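Local atomic coordinates of 2-hydroxyisobutyryl-CoA synthetase (Aquincola tertiaricarbonis, PDB entry 6HDY), a protein that belongs to the ANL family of AMP-binding enzymes, built from a large AMP-binding domain and a smaller C-terminal domain, with two chains in the assembly. Residues A65-R70 and P93-T98; G180-A185 and A192-A197; R205-L210 and A229-E234; D372-R377 and I381-I386. All blocks are in the same frame, centred on the assembly; numbering follows the deposited sequence.

Contact 1 (A65-R70 and P93-T98); sequences APFYRR and PVVKKT. With SO4 (sulfate ion), chain D.
The Phe67 ring meets Val95 with its edge: CZ lies 4.0 Å from Val95 CG1, close to the ring plane. At another part of the same rim, Phe67 CD1 comes within 3.4 Å of sulfate O4. The Tyr68 ring carries Phe67 CD2 over the centre of one face and approaches Val95 obliquely, Tyr68 CE1 standing 3.7 Å from Val95 CG2. The guanidinium of Arg70 has the backbone oxygen of Pro66 over one face and the sulfate at its edge, where Arg70 NE donates to sulfate O3 at 2.8 Å and Arg70 NH2 to sulfate O1 at 3.0 Å; Asp112 forms a salt bridge with the same NH2. Branching at CB suits Val95 to a place facing two neighbouring rings. With CG1 anti to the backbone N (chi1 175°), CG1 is turned to Phe67 CZ, and CG2 chiefly to Tyr68. The Tyr68 hydroxyl, beside the same valine, is hydrogen-bonded to Pro336 O and Ile338 N. Phe67 and Val95 both also pack on Leu100 of helix 97-106. The arrangement is helix-to-loop packing in the AMP-binding domain, in which the first turn of helix 66-74 rests on the extended lead into helix 97-106.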
loop_
_atom_site.group_PDB
_atom_site.type_symbol
_atom_site.label_atom_id
_atom_site.label_comp_id
_atom_site.label_asym_id
_atom_site.label_seq_id
_atom_site.Cartn_x
_atom_site.Cartn_y
_atom_site.Cartn_z
ATOM N N ALA A 65 27.710 -14.452 -3.757
ATOM C CA ALA A 65 27.410 -14.222 -2.346
ATOM C C ALA A 65 28.535 -14.648 -1.404
ATOM O O ALA A 65 28.647 -15.833 -1.091
ATOM C CB ALA A 65 26.109 -14.911 -1.962
ATOM N N PRO A 66 29.324 -13.701 -0.853
ATOM C CA PRO A 66 30.354 -14.100 0.123
ATOM C C PRO A 66 29.745 -14.671 1.408
ATOM O O PRO A 66 30.434 -15.377 2.123
ATOM C CB PRO A 66 31.159 -12.807 0.357
ATOM C CG PRO A 66 30.781 -11.897 -0.762
ATOM C CD PRO A 66 29.365 -12.245 -1.101
ATOM N N PHE A 67 28.448 -14.404 1.674
ATOM C CA PHE A 67 27.716 -14.947 2.820
ATOM C C PHE A 67 27.659 -16.456 2.687
ATOM O O PHE A 67 27.975 -17.152 3.649
ATOM C CB PHE A 67 26.283 -14.364 2.895
ATOM C CG PHE A 67 25.362 -15.088 3.851
ATOM C CD1 PHE A 67 25.437 -14.863 5.220
ATOM C CD2 PHE A 67 24.447 -16.026 3.384
ATOM C CE1 PHE A 67 24.617 -15.570 6.109
ATOM C CE2 PHE A 67 23.625 -16.722 4.273
ATOM C CZ PHE A 67 23.715 -16.484 5.629
ATOM N N TYR A 68 27.228 -16.961 1.503
ATOM C CA TYR A 68 27.174 -18.385 1.216
ATOM C C TYR A 68 28.562 -18.986 1.073
ATOM O O TYR A 68 28.788 -20.065 1.603
ATOM C CB TYR A 68 26.313 -18.681 -0.014
ATOM C CG TYR A 68 24.843 -18.511 0.270
ATOM C CD1 TYR A 68 24.174 -19.376 1.136
ATOM C CD2 TYR A 68 24.115 -17.480 -0.314
ATOM C CE1 TYR A 68 22.828 -19.197 1.439
ATOM C CE2 TYR A 68 22.758 -17.309 -0.039
ATOM C CZ TYR A 68 22.118 -18.177 0.832
ATOM O OH TYR A 68 20.788 -18.015 1.115
ATOM N N ARG A 69 29.499 -18.290 0.412
ATOM C CA ARG A 69 30.889 -18.762 0.269
ATOM C C ARG A 69 31.528 -19.014 1.659
ATOM O O ARG A 69 32.085 -20.090 1.870
ATOM C CB ARG A 69 31.729 -17.799 -0.604
ATOM C CG ARG A 69 33.212 -18.160 -0.723
ATOM C CD ARG A 69 33.573 -19.047 -1.911
ATOM N NE ARG A 69 33.285 -18.392 -3.187
ATOM C CZ ARG A 69 34.173 -17.735 -3.929
ATOM N NH1 ARG A 69 35.453 -17.690 -3.566
ATOM N NH2 ARG A 69 33.795 -17.137 -5.048
ATOM N N ARG A 70 31.359 -18.060 2.617
ATOM C CA ARG A 70 31.870 -18.156 3.995
ATOM C C ARG A 70 31.179 -19.242 4.807
ATOM O O ARG A 70 31.857 -20.013 5.490
ATOM C CB ARG A 70 31.731 -16.819 4.735
ATOM C CG ARG A 70 32.909 -15.874 4.538
ATOM C CD ARG A 70 32.754 -14.620 5.389
ATOM N NE ARG A 70 31.537 -13.868 5.059
ATOM C CZ ARG A 70 31.478 -12.894 4.155
ATOM N NH1 ARG A 70 32.568 -12.533 3.484
ATOM N NH2 ARG A 70 30.332 -12.273 3.914
ATOM N N PRO A 93 24.530 -26.484 5.140
ATOM C CA PRO A 93 24.007 -25.964 6.418
ATOM C C PRO A 93 22.776 -25.083 6.205
ATOM O O PRO A 93 22.710 -24.348 5.209
ATOM C CB PRO A 93 25.182 -25.150 6.969
ATOM C CG PRO A 93 25.913 -24.688 5.752
ATOM C CD PRO A 93 25.806 -25.823 4.772
ATOM N N VAL A 94 21.802 -25.166 7.119
ATOM C CA VAL A 94 20.613 -24.322 7.029
ATOM C C VAL A 94 20.946 -22.862 7.361
ATOM O O VAL A 94 21.816 -22.582 8.191
ATOM C CB VAL A 94 19.403 -24.810 7.872
ATOM C CG1 VAL A 94 18.873 -26.134 7.364
ATOM C CG2 VAL A 94 19.732 -24.874 9.370
ATOM N N VAL A 95 20.229 -21.942 6.730
ATOM C CA VAL A 95 20.348 -20.517 7.011
ATOM C C VAL A 95 19.304 -20.206 8.082
ATOM O O VAL A 95 18.179 -20.673 7.981
ATOM C CB VAL A 95 20.102 -19.662 5.748
ATOM C CG1 VAL A 95 20.097 -18.162 6.095
ATOM C CG2 VAL A 95 21.132 -19.984 4.663
ATOM N N LYS A 96 19.691 -19.454 9.106
ATOM C CA LYS A 96 18.800 -18.978 10.165
ATOM C C LYS A 96 18.516 -17.481 9.923
ATOM O O LYS A 96 19.341 -16.788 9.324
ATOM C CB LYS A 96 19.447 -19.187 11.545
ATOM C CG LYS A 96 19.503 -20.645 12.001
ATOM C CD LYS A 96 20.341 -20.796 13.265
ATOM C CE LYS A 96 20.289 -22.186 13.856
ATOM N NZ LYS A 96 21.238 -22.340 14.997
ATOM N N LYS A 97 17.359 -16.979 10.393
ATOM C CA LYS A 97 17.002 -15.552 10.283
ATOM C C LYS A 97 18.042 -14.665 11.026
ATOM O O LYS A 97 18.388 -13.583 10.546
ATOM C CB LYS A 97 15.579 -15.306 10.796
ATOM C CG LYS A 97 14.529 -15.244 9.683
ATOM C CD LYS A 97 13.620 -16.462 9.659
ATOM C CE LYS A 97 12.425 -16.324 10.558
ATOM N NZ LYS A 97 12.147 -17.597 11.282
ATOM N N THR A 98 18.614 -15.180 12.131
ATOM C CA THR A 98 19.674 -14.503 12.882
ATOM C C THR A 98 20.940 -14.334 12.005
ATOM O O THR A 98 21.650 -13.336 12.172
ATOM C CB THR A 98 20.011 -15.260 14.182
ATOM O OG1 THR A 98 20.540 -16.542 13.853
ATOM C CG2 THR A 98 18.809 -15.429 15.101
HETATM S S SO4 D . 28.298 -12.541 7.006
HETATM O O1 SO4 D . 27.983 -11.905 5.704
HETATM O O2 SO4 D . 28.837 -11.554 7.954
HETATM O O3 SO4 D . 29.291 -13.609 6.772
HETATM O O4 SO4 D . 27.104 -13.149 7.628
#

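Contact 2 (G180-A185 and A192-A197); sequences GALAGA and AFPFGA
Leu182 reaches from its helix to Ala192 and Pro194 with a single methyl. Its CG is anti to the backbone N (chi1 168°), which swings the end of a chain that leaves the backbone obliquely over to the neighbouring segment. Leu182 CD1 then sits 3.7 Å from Ala192 CB and 4.1 Å from Pro194 CB, the leucine and the proline ring crossing at a slant. One turn along the helix, Ala185 points straight across, and its CB meets Ala192 CB at 4.0 Å, methyl to methyl. Ala192 is therefore touched by two residues that lie three apart on the helix, and the small side chains at 185 and 192 let the two backbones approach to 5.5 Å between Ala185 CA and Ala192 CA. All four residues are buried and the contact between the segments is wholly apolar. Pro194 is the centre of an inverse gamma turn, in which Phe195 N bonds to Phe193 O at 2.9 Å. This turn takes the chain out of the strand with the proline ring still facing the helix, while Phe193 points away from it. Trp179 of the second subunit packs on Leu182 and Val124 of that subunit on Pro194, so the contact forms part of the interface between the two subunits. Helix 176-187 joins the parallel strands 165-168 and 191-193, and the packing of its Leu182 and Ala185 against the second of them and the turn that follows is that of a beta-alpha-beta crossover.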
loop_
_atom_site.group_PDB
_atom_site.type_symbol
_atom_site.label_atom_id
_atom_site.label_comp_id
_atom_site.label_asym_id
_atom_site.label_seq_id
_atom_site.Cartn_x
_atom_site.Cartn_y
_atom_site.Cartn_z
ATOM N N GLY A 180 2.997 -9.355 -3.014
ATOM C CA GLY A 180 3.025 -10.644 -3.702
ATOM C C GLY A 180 1.704 -11.041 -4.322
ATOM O O GLY A 180 1.684 -11.546 -5.443
ATOM N N ALA A 181 0.587 -10.794 -3.623
ATOM C CA ALA A 181 -0.738 -11.104 -4.170
ATOM C C ALA A 181 -1.094 -10.128 -5.291
ATOM O O ALA A 181 -1.705 -10.526 -6.295
ATOM C CB ALA A 181 -1.799 -11.074 -3.076
ATOM N N LEU A 182 -0.709 -8.852 -5.119
ATOM C CA LEU A 182 -0.933 -7.836 -6.140
ATOM C C LEU A 182 -0.182 -8.175 -7.461
ATOM O O LEU A 182 -0.771 -8.068 -8.545
ATOM C CB LEU A 182 -0.510 -6.457 -5.605
ATOM C CG LEU A 182 -0.398 -5.322 -6.622
ATOM C CD1 LEU A 182 -1.762 -4.969 -7.209
ATOM C CD2 LEU A 182 0.264 -4.129 -6.014
ATOM N N ALA A 183 1.122 -8.557 -7.357
ATOM C CA ALA A 183 1.971 -8.891 -8.512
ATOM C C ALA A 183 1.405 -10.075 -9.294
ATOM O O ALA A 183 1.486 -10.085 -10.514
ATOM C CB ALA A 183 3.411 -9.158 -8.083
ATOM N N GLY A 184 0.832 -11.046 -8.586
ATOM C CA GLY A 184 0.199 -12.227 -9.169
ATOM C C GLY A 184 -1.078 -11.857 -9.882
ATOM O O GLY A 184 -1.306 -12.298 -11.007
ATOM N N ALA A 185 -1.905 -11.005 -9.251
ATOM C CA ALA A 185 -3.154 -10.501 -9.838
ATOM C C ALA A 185 -2.879 -9.716 -11.126
ATOM O O ALA A 185 -3.543 -9.946 -12.137
ATOM C CB ALA A 185 -3.900 -9.637 -8.822
ATOM N N ALA A 192 -6.771 -5.976 -10.712
ATOM C CA ALA A 192 -6.161 -5.889 -9.365
ATOM C C ALA A 192 -6.789 -4.743 -8.586
ATOM O O ALA A 192 -6.836 -3.624 -9.082
ATOM C CB ALA A 192 -4.646 -5.714 -9.463
ATOM N N PHE A 193 -7.358 -5.050 -7.405
ATOM C CA PHE A 193 -8.000 -4.062 -6.540
ATOM C C PHE A 193 -7.188 -3.943 -5.209
ATOM O O PHE A 193 -7.553 -4.557 -4.186
ATOM C CB PHE A 193 -9.494 -4.432 -6.322
ATOM C CG PHE A 193 -10.262 -3.561 -5.356
ATOM C CD1 PHE A 193 -9.987 -2.199 -5.247
ATOM C CD2 PHE A 193 -11.304 -4.090 -4.597
ATOM C CE1 PHE A 193 -10.697 -1.391 -4.349
ATOM C CE2 PHE A 193 -12.041 -3.276 -3.722
ATOM C CZ PHE A 193 -11.731 -1.932 -3.596
ATOM N N PRO A 194 -6.065 -3.178 -5.213
ATOM C CA PRO A 194 -5.249 -3.084 -3.990
ATOM C C PRO A 194 -5.797 -2.095 -2.962
ATOM O O PRO A 194 -5.288 -0.984 -2.798
ATOM C CB PRO A 194 -3.867 -2.723 -4.532
ATOM C CG PRO A 194 -4.143 -1.912 -5.756
ATOM C CD PRO A 194 -5.470 -2.372 -6.307
ATOM N N PHE A 195 -6.855 -2.520 -2.241
ATOM C CA PHE A 195 -7.441 -1.661 -1.211
ATOM C C PHE A 195 -6.492 -1.548 -0.018
ATOM O O PHE A 195 -6.404 -0.501 0.582
ATOM C CB PHE A 195 -8.849 -2.159 -0.781
ATOM C CG PHE A 195 -9.561 -1.225 0.170
ATOM C CD1 PHE A 195 -9.383 -1.338 1.549
ATOM C CD2 PHE A 195 -10.439 -0.256 -0.305
ATOM C CE1 PHE A 195 -10.046 -0.475 2.437
ATOM C CE2 PHE A 195 -11.079 0.628 0.579
ATOM C CZ PHE A 195 -10.880 0.509 1.948
ATOM N N GLY A 196 -5.787 -2.608 0.325
ATOM C CA GLY A 196 -4.865 -2.523 1.452
ATOM C C GLY A 196 -5.536 -2.669 2.791
ATOM O O GLY A 196 -6.673 -3.129 2.868
ATOM N N ALA A 197 -4.830 -2.282 3.861
ATOM C CA ALA A 197 -5.291 -2.418 5.245
ATOM C C ALA A 197 -4.393 -1.574 6.130
ATOM O O ALA A 197 -3.401 -1.033 5.644
ATOM C CB ALA A 197 -5.223 -3.890 5.674
#

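Contact 3 (R205-L210 and A229-E234); sequences RLVQWL and AEVARE
Val207 presses against the backbone of Ala232, and this is the tight part of the contact. Val207 CG1 stands 3.8 Å from both Ala232 N and Ala232 CB, and the helices come to 5.6 Å between Val207 CA and Ala232 CA. Alanine suits such a close approach because its one methyl adds little bulk between the helices. The valine meets it with CG1 anti to its own carbonyl carbon (chi1 -66°), while the second branch is turned to Val231. There the fit is slacker, with Val207 CG2 at 4.3 Å from Val231 CG1. Leu228, one turn earlier on the second helix, extends the apolar seam by touching Val207, Leu206 and Leu210. Helices 202-213 and 222-234 are neighbours in the alpha/beta architecture of the AMP-binding domain, linked through strand 217-220 of the parallel sheet; Leu206 and Leu210 turn the first of them to the sheet by packing on Cys167. Arg205 and the buried Trp209 pack instead on Leu174 of the second subunit. The solvent side belongs to Gln208, Arg233 and Glu234, exposed polar residues suited to meeting water. Glu230 is only partly exposed and makes a salt bridge with Arg462.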
loop_
_atom_site.group_PDB
_atom_site.type_symbol
_atom_site.label_atom_id
_atom_site.label_comp_id
_atom_site.label_asym_id
_atom_site.label_seq_id
_atom_site.Cartn_x
_atom_site.Cartn_y
_atom_site.Cartn_z
ATOM N N ARG A 205 -15.249 1.193 5.171
ATOM C CA ARG A 205 -15.295 1.600 3.770
ATOM C C ARG A 205 -15.152 0.411 2.814
ATOM O O ARG A 205 -15.852 0.355 1.806
ATOM C CB ARG A 205 -14.288 2.709 3.498
ATOM C CG ARG A 205 -14.789 4.062 4.009
ATOM C CD ARG A 205 -13.968 5.262 3.551
ATOM N NE ARG A 205 -12.600 5.212 4.064
ATOM C CZ ARG A 205 -11.587 4.656 3.411
ATOM N NH1 ARG A 205 -10.377 4.626 3.956
ATOM N NH2 ARG A 205 -11.778 4.117 2.212
ATOM N N LEU A 206 -14.309 -0.570 3.172
ATOM C CA LEU A 206 -14.081 -1.780 2.386
ATOM C C LEU A 206 -15.335 -2.581 2.151
ATOM O O LEU A 206 -15.558 -3.015 1.033
ATOM C CB LEU A 206 -12.998 -2.679 3.022
ATOM C CG LEU A 206 -12.588 -3.962 2.227
ATOM C CD1 LEU A 206 -12.278 -3.640 0.725
ATOM C CD2 LEU A 206 -11.351 -4.600 2.863
ATOM N N VAL A 207 -16.127 -2.823 3.202
ATOM C CA VAL A 207 -17.362 -3.601 3.094
ATOM C C VAL A 207 -18.308 -2.957 2.067
ATOM O O VAL A 207 -18.877 -3.684 1.248
ATOM C CB VAL A 207 -18.041 -3.936 4.457
ATOM C CG1 VAL A 207 -17.151 -4.865 5.279
ATOM C CG2 VAL A 207 -18.401 -2.682 5.256
ATOM N N GLN A 208 -18.383 -1.602 2.038
ATOM C CA GLN A 208 -19.166 -0.871 1.034
ATOM C C GLN A 208 -18.604 -1.130 -0.361
ATOM O O GLN A 208 -19.395 -1.398 -1.261
ATOM C CB GLN A 208 -19.217 0.647 1.321
ATOM C CG GLN A 208 -19.972 1.043 2.600
ATOM C CD GLN A 208 -21.457 0.676 2.622
ATOM O OE1 GLN A 208 -22.109 0.394 1.588
ATOM N NE2 GLN A 208 -22.027 0.670 3.824
ATOM N N TRP A 209 -17.235 -1.098 -0.535
ATOM C CA TRP A 209 -16.591 -1.373 -1.819
ATOM C C TRP A 209 -16.814 -2.794 -2.285
ATOM O O TRP A 209 -16.984 -3.003 -3.477
ATOM C CB TRP A 209 -15.084 -1.036 -1.807
ATOM C CG TRP A 209 -14.820 0.418 -2.016
ATOM C CD1 TRP A 209 -14.842 1.396 -1.065
ATOM C CD2 TRP A 209 -14.529 1.069 -3.254
ATOM N NE1 TRP A 209 -14.577 2.614 -1.630
ATOM C CE2 TRP A 209 -14.384 2.448 -2.977
ATOM C CE3 TRP A 209 -14.332 0.621 -4.570
ATOM C CZ2 TRP A 209 -14.094 3.387 -3.974
ATOM C CZ3 TRP A 209 -14.022 1.554 -5.547
ATOM C CH2 TRP A 209 -13.930 2.915 -5.251
ATOM N N LEU A 210 -16.811 -3.774 -1.361
ATOM C CA LEU A 210 -17.034 -5.192 -1.690
ATOM C C LEU A 210 -18.494 -5.441 -2.105
ATOM O O LEU A 210 -18.752 -6.273 -2.982
ATOM C CB LEU A 210 -16.667 -6.104 -0.511
ATOM C CG LEU A 210 -15.226 -6.012 0.032
ATOM C CD1 LEU A 210 -15.129 -6.690 1.375
ATOM C CD2 LEU A 210 -14.218 -6.602 -0.928
ATOM N N ALA A 229 -16.234 -9.546 8.480
ATOM C CA ALA A 229 -17.635 -10.029 8.523
ATOM C C ALA A 229 -18.418 -9.355 9.668
ATOM O O ALA A 229 -19.604 -9.043 9.511
ATOM C CB ALA A 229 -17.683 -11.543 8.664
ATOM N N GLU A 230 -17.727 -9.092 10.810
ATOM C CA GLU A 230 -18.313 -8.410 11.972
ATOM C C GLU A 230 -18.533 -6.972 11.579
ATOM O O GLU A 230 -19.578 -6.421 11.897
ATOM C CB GLU A 230 -17.401 -8.459 13.202
ATOM C CG GLU A 230 -17.102 -9.852 13.728
ATOM C CD GLU A 230 -15.968 -9.899 14.733
ATOM O OE1 GLU A 230 -15.948 -10.846 15.549
ATOM O OE2 GLU A 230 -15.102 -8.993 14.711
ATOM N N VAL A 231 -17.574 -6.372 10.845
ATOM C CA VAL A 231 -17.728 -5.006 10.350
ATOM C C VAL A 231 -18.894 -4.939 9.329
ATOM O O VAL A 231 -19.717 -4.026 9.435
ATOM C CB VAL A 231 -16.404 -4.391 9.824
ATOM C CG1 VAL A 231 -16.635 -3.014 9.213
ATOM C CG2 VAL A 231 -15.376 -4.297 10.946
ATOM N N ALA A 232 -18.993 -5.929 8.396
ATOM C CA ALA A 232 -20.068 -5.997 7.392
ATOM C C ALA A 232 -21.412 -6.030 8.106
ATOM O O ALA A 232 -22.297 -5.233 7.788
ATOM C CB ALA A 232 -19.909 -7.229 6.506
ATOM N N ARG A 233 -21.533 -6.897 9.129
ATOM C CA ARG A 233 -22.761 -7.011 9.893
ATOM C C ARG A 233 -23.023 -5.730 10.708
ATOM O O ARG A 233 -24.110 -5.194 10.566
ATOM C CB ARG A 233 -22.785 -8.301 10.715
ATOM C CG ARG A 233 -22.862 -9.541 9.809
ATOM C CD ARG A 233 -23.010 -10.837 10.578
ATOM N NE ARG A 233 -21.787 -11.223 11.286
ATOM C CZ ARG A 233 -20.892 -12.083 10.810
ATOM N NH1 ARG A 233 -21.077 -12.664 9.630
ATOM N NH2 ARG A 233 -19.804 -12.374 11.516
ATOM N N GLU A 234 -22.015 -5.151 11.416
ATOM C CA GLU A 234 -22.178 -3.865 12.131
ATOM C C GLU A 234 -22.665 -2.749 11.178
ATOM O O GLU A 234 -23.435 -1.879 11.591
ATOM C CB GLU A 234 -20.859 -3.410 12.775
ATOM C CG GLU A 234 -20.517 -4.087 14.093
ATOM C CD GLU A 234 -19.153 -3.755 14.681
ATOM O OE1 GLU A 234 -18.161 -3.682 13.915
ATOM O OE2 GLU A 234 -19.070 -3.626 15.924
#

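Contact 4 (D372-R377 and I381-I386); sequences DMFTIR and IYPSEI
Phe374 and Ile381 form an antiparallel hydrogen-bonded pair, and the two backbone bonds are nearly straight. Phe374 N donates to Ile381 O at 3.0 Å in the carbonyl plane (N-H...O 165°), and Ile381 N returns a bond to Phe374 O at 2.9 Å. A third bond secures the bend that follows: Tyr382 N donates to Glu385 OE1 at 2.8 Å, coming from above the carboxylate plane. Glutamate suits this place because its chain is long enough to reach back from the first turn of helix 383-391. Strands 374-376 and 379-381 thus make a beta-hairpin leading directly into a helix. Sequence and shape are consistent with the A8 motif of the ANL family, found where the C-terminal domain begins. Met373 CB lies over a face of Tyr382, 3.8 Å from the ring centroid, in a CH-pi contact, and its SD adds an oblique Met-aromatic contact. Ile381 CB makes a second, off-centre CH-pi contact with Phe374. Phe374 CG stands between its own backbone N and carbonyl carbon (chi1 53°), which folds the ring over the neighbouring strand, with Ile381 O over one face. Apolar packing completes the set at the ring's edge, with Phe374 CZ 3.5 Å from Ile386 CD1 and Phe374 CE1 4.1 Å from Pro383 CG. Ile381 CD1 reaches on to Ile376 CB at 4.0 Å. Leu413 of strand 413-419 packs on Phe374, Ile376 and Ile386, and Leu446 of helix 428-446 on Ile381 and Ile386.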
loop_
_atom_site.group_PDB
_atom_site.type_symbol
_atom_site.label_atom_id
_atom_site.label_comp_id
_atom_site.label_asym_id
_atom_site.label_seq_id
_atom_site.Cartn_x
_atom_site.Cartn_y
_atom_site.Cartn_z
ATOM N N ASP A 372 6.492 -20.395 19.365
ATOM C CA ASP A 372 5.210 -19.953 19.903
ATOM C C ASP A 372 4.597 -20.980 20.861
ATOM O O ASP A 372 3.778 -20.611 21.718
ATOM C CB ASP A 372 4.235 -19.590 18.776
ATOM C CG ASP A 372 4.595 -18.302 18.058
ATOM O OD1 ASP A 372 5.510 -17.580 18.542
ATOM O OD2 ASP A 372 3.964 -18.010 17.010
ATOM N N MET A 373 4.981 -22.259 20.689
ATOM C CA MET A 373 4.527 -23.368 21.507
ATOM C C MET A 373 4.897 -23.135 22.998
ATOM O O MET A 373 5.983 -22.628 23.301
ATOM C CB MET A 373 5.134 -24.690 20.985
ATOM C CG MET A 373 4.701 -25.923 21.780
ATOM S SD MET A 373 6.046 -26.902 22.516
ATOM C CE MET A 373 6.504 -25.910 23.862
ATOM N N PHE A 374 3.988 -23.514 23.901
ATOM C CA PHE A 374 4.168 -23.444 25.354
ATOM C C PHE A 374 3.808 -24.804 25.954
ATOM O O PHE A 374 3.110 -25.602 25.323
ATOM C CB PHE A 374 3.342 -22.306 25.975
ATOM C CG PHE A 374 1.877 -22.350 25.605
ATOM C CD1 PHE A 374 1.420 -21.745 24.439
ATOM C CD2 PHE A 374 0.960 -23.021 26.405
ATOM C CE1 PHE A 374 0.074 -21.826 24.071
ATOM C CE2 PHE A 374 -0.387 -23.101 26.038
ATOM C CZ PHE A 374 -0.824 -22.496 24.876
ATOM N N THR A 375 4.299 -25.075 27.159
ATOM C CA THR A 375 4.073 -26.354 27.823
ATOM C C THR A 375 3.306 -26.200 29.137
ATOM O O THR A 375 3.687 -25.398 29.991
ATOM C CB THR A 375 5.411 -27.094 27.973
ATOM O OG1 THR A 375 5.937 -27.323 26.668
ATOM C CG2 THR A 375 5.272 -28.434 28.685
ATOM N N ILE A 376 2.223 -26.984 29.286
ATOM C CA ILE A 376 1.409 -27.041 30.501
ATOM C C ILE A 376 1.329 -28.503 30.971
ATOM O O ILE A 376 0.830 -29.351 30.232
ATOM C CB ILE A 376 0.037 -26.323 30.362
ATOM C CG1 ILE A 376 0.257 -24.824 30.063
ATOM C CG2 ILE A 376 -0.773 -26.491 31.660
ATOM C CD1 ILE A 376 -0.815 -24.134 29.520
ATOM N N ARG A 377 1.899 -28.794 32.171
ATOM C CA ARG A 377 1.998 -30.121 32.807
ATOM C C ARG A 377 2.538 -31.199 31.842
ATOM O O ARG A 377 1.899 -32.236 31.617
ATOM C CB ARG A 377 0.683 -30.546 33.490
ATOM C CG ARG A 377 0.500 -29.966 34.890
ATOM C CD ARG A 377 -0.614 -30.666 35.657
ATOM N NE ARG A 377 -0.269 -32.044 36.029
ATOM C CZ ARG A 377 -0.153 -32.485 37.279
ATOM N NH1 ARG A 377 -0.362 -31.665 38.302
ATOM N NH2 ARG A 377 0.166 -33.751 37.516
ATOM N N ILE A 381 1.670 -27.500 23.643
ATOM C CA ILE A 381 0.500 -26.863 23.038
ATOM C C ILE A 381 0.877 -25.722 22.099
ATOM O O ILE A 381 1.648 -24.838 22.477
ATOM C CB ILE A 381 -0.524 -26.384 24.133
ATOM C CG1 ILE A 381 -0.871 -27.490 25.152
ATOM C CG2 ILE A 381 -1.801 -25.789 23.508
ATOM C CD1 ILE A 381 -1.057 -26.978 26.525
ATOM N N TYR A 382 0.264 -25.716 20.893
ATOM C CA TYR A 382 0.386 -24.651 19.909
ATOM C C TYR A 382 -0.843 -23.747 20.030
ATOM O O TYR A 382 -1.943 -24.273 20.178
ATOM C CB TYR A 382 0.534 -25.223 18.489
ATOM C CG TYR A 382 1.970 -25.559 18.163
ATOM C CD1 TYR A 382 2.535 -26.764 18.573
ATOM C CD2 TYR A 382 2.794 -24.636 17.522
ATOM C CE1 TYR A 382 3.871 -27.066 18.312
ATOM C CE2 TYR A 382 4.132 -24.931 17.243
ATOM C CZ TYR A 382 4.666 -26.149 17.641
ATOM O OH TYR A 382 5.985 -26.449 17.395
ATOM N N PRO A 383 -0.696 -22.398 19.998
ATOM C CA PRO A 383 -1.880 -21.520 20.111
ATOM C C PRO A 383 -3.021 -21.826 19.138
ATOM O O PRO A 383 -4.196 -21.621 19.483
ATOM C CB PRO A 383 -1.298 -20.121 19.883
ATOM C CG PRO A 383 0.122 -20.238 20.311
ATOM C CD PRO A 383 0.541 -21.601 19.867
ATOM N N SER A 384 -2.678 -22.355 17.943
ATOM C CA SER A 384 -3.636 -22.717 16.898
ATOM C C SER A 384 -4.579 -23.861 17.310
ATOM O O SER A 384 -5.681 -23.965 16.751
ATOM C CB SER A 384 -2.929 -23.039 15.583
ATOM O OG SER A 384 -2.123 -24.197 15.719
ATOM N N GLU A 385 -4.145 -24.720 18.262
ATOM C CA GLU A 385 -4.955 -25.853 18.760
ATOM C C GLU A 385 -6.119 -25.333 19.620
ATOM O O GLU A 385 -7.231 -25.842 19.518
ATOM C CB GLU A 385 -4.093 -26.851 19.540
ATOM C CG GLU A 385 -3.029 -27.554 18.701
ATOM C CD GLU A 385 -1.994 -28.345 19.487
ATOM O OE1 GLU A 385 -1.515 -27.836 20.524
ATOM O OE2 GLU A 385 -1.639 -29.462 19.047
ATOM N N ILE A 386 -5.858 -24.265 20.406
ATOM C CA ILE A 386 -6.827 -23.560 21.255
ATOM C C ILE A 386 -7.823 -22.801 20.373
ATOM O O ILE A 386 -9.032 -22.885 20.603
ATOM C CB ILE A 386 -6.104 -22.651 22.287
ATOM C CG1 ILE A 386 -5.380 -23.517 23.341
ATOM C CG2 ILE A 386 -7.063 -21.632 22.943
ATOM C CD1 ILE A 386 -4.190 -22.876 23.972
#

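In the fold
From the N terminus the four contacts follow in series, none nested in or crossing another. Contact 1 closes a half-helical excursion of 22 residues. Contact 2 closes the short link between a helix and the next strand of the parallel sheet, and contact 3 spans the following strand to pair two helices. Contacts 2 and 3 touch: Phe195 packs on Leu206, Arg205 and Trp209, and Phe193 on Trp209, and both contacts border the second subunit. Contact 1 lies on the other side of the chain's centre from contact 3, their centres about 45 Å apart. Contact 4 closes a tight hairpin where the C-terminal domain begins, joining it to helix 383-391; its nearest atoms are about 10 Å from contact 1.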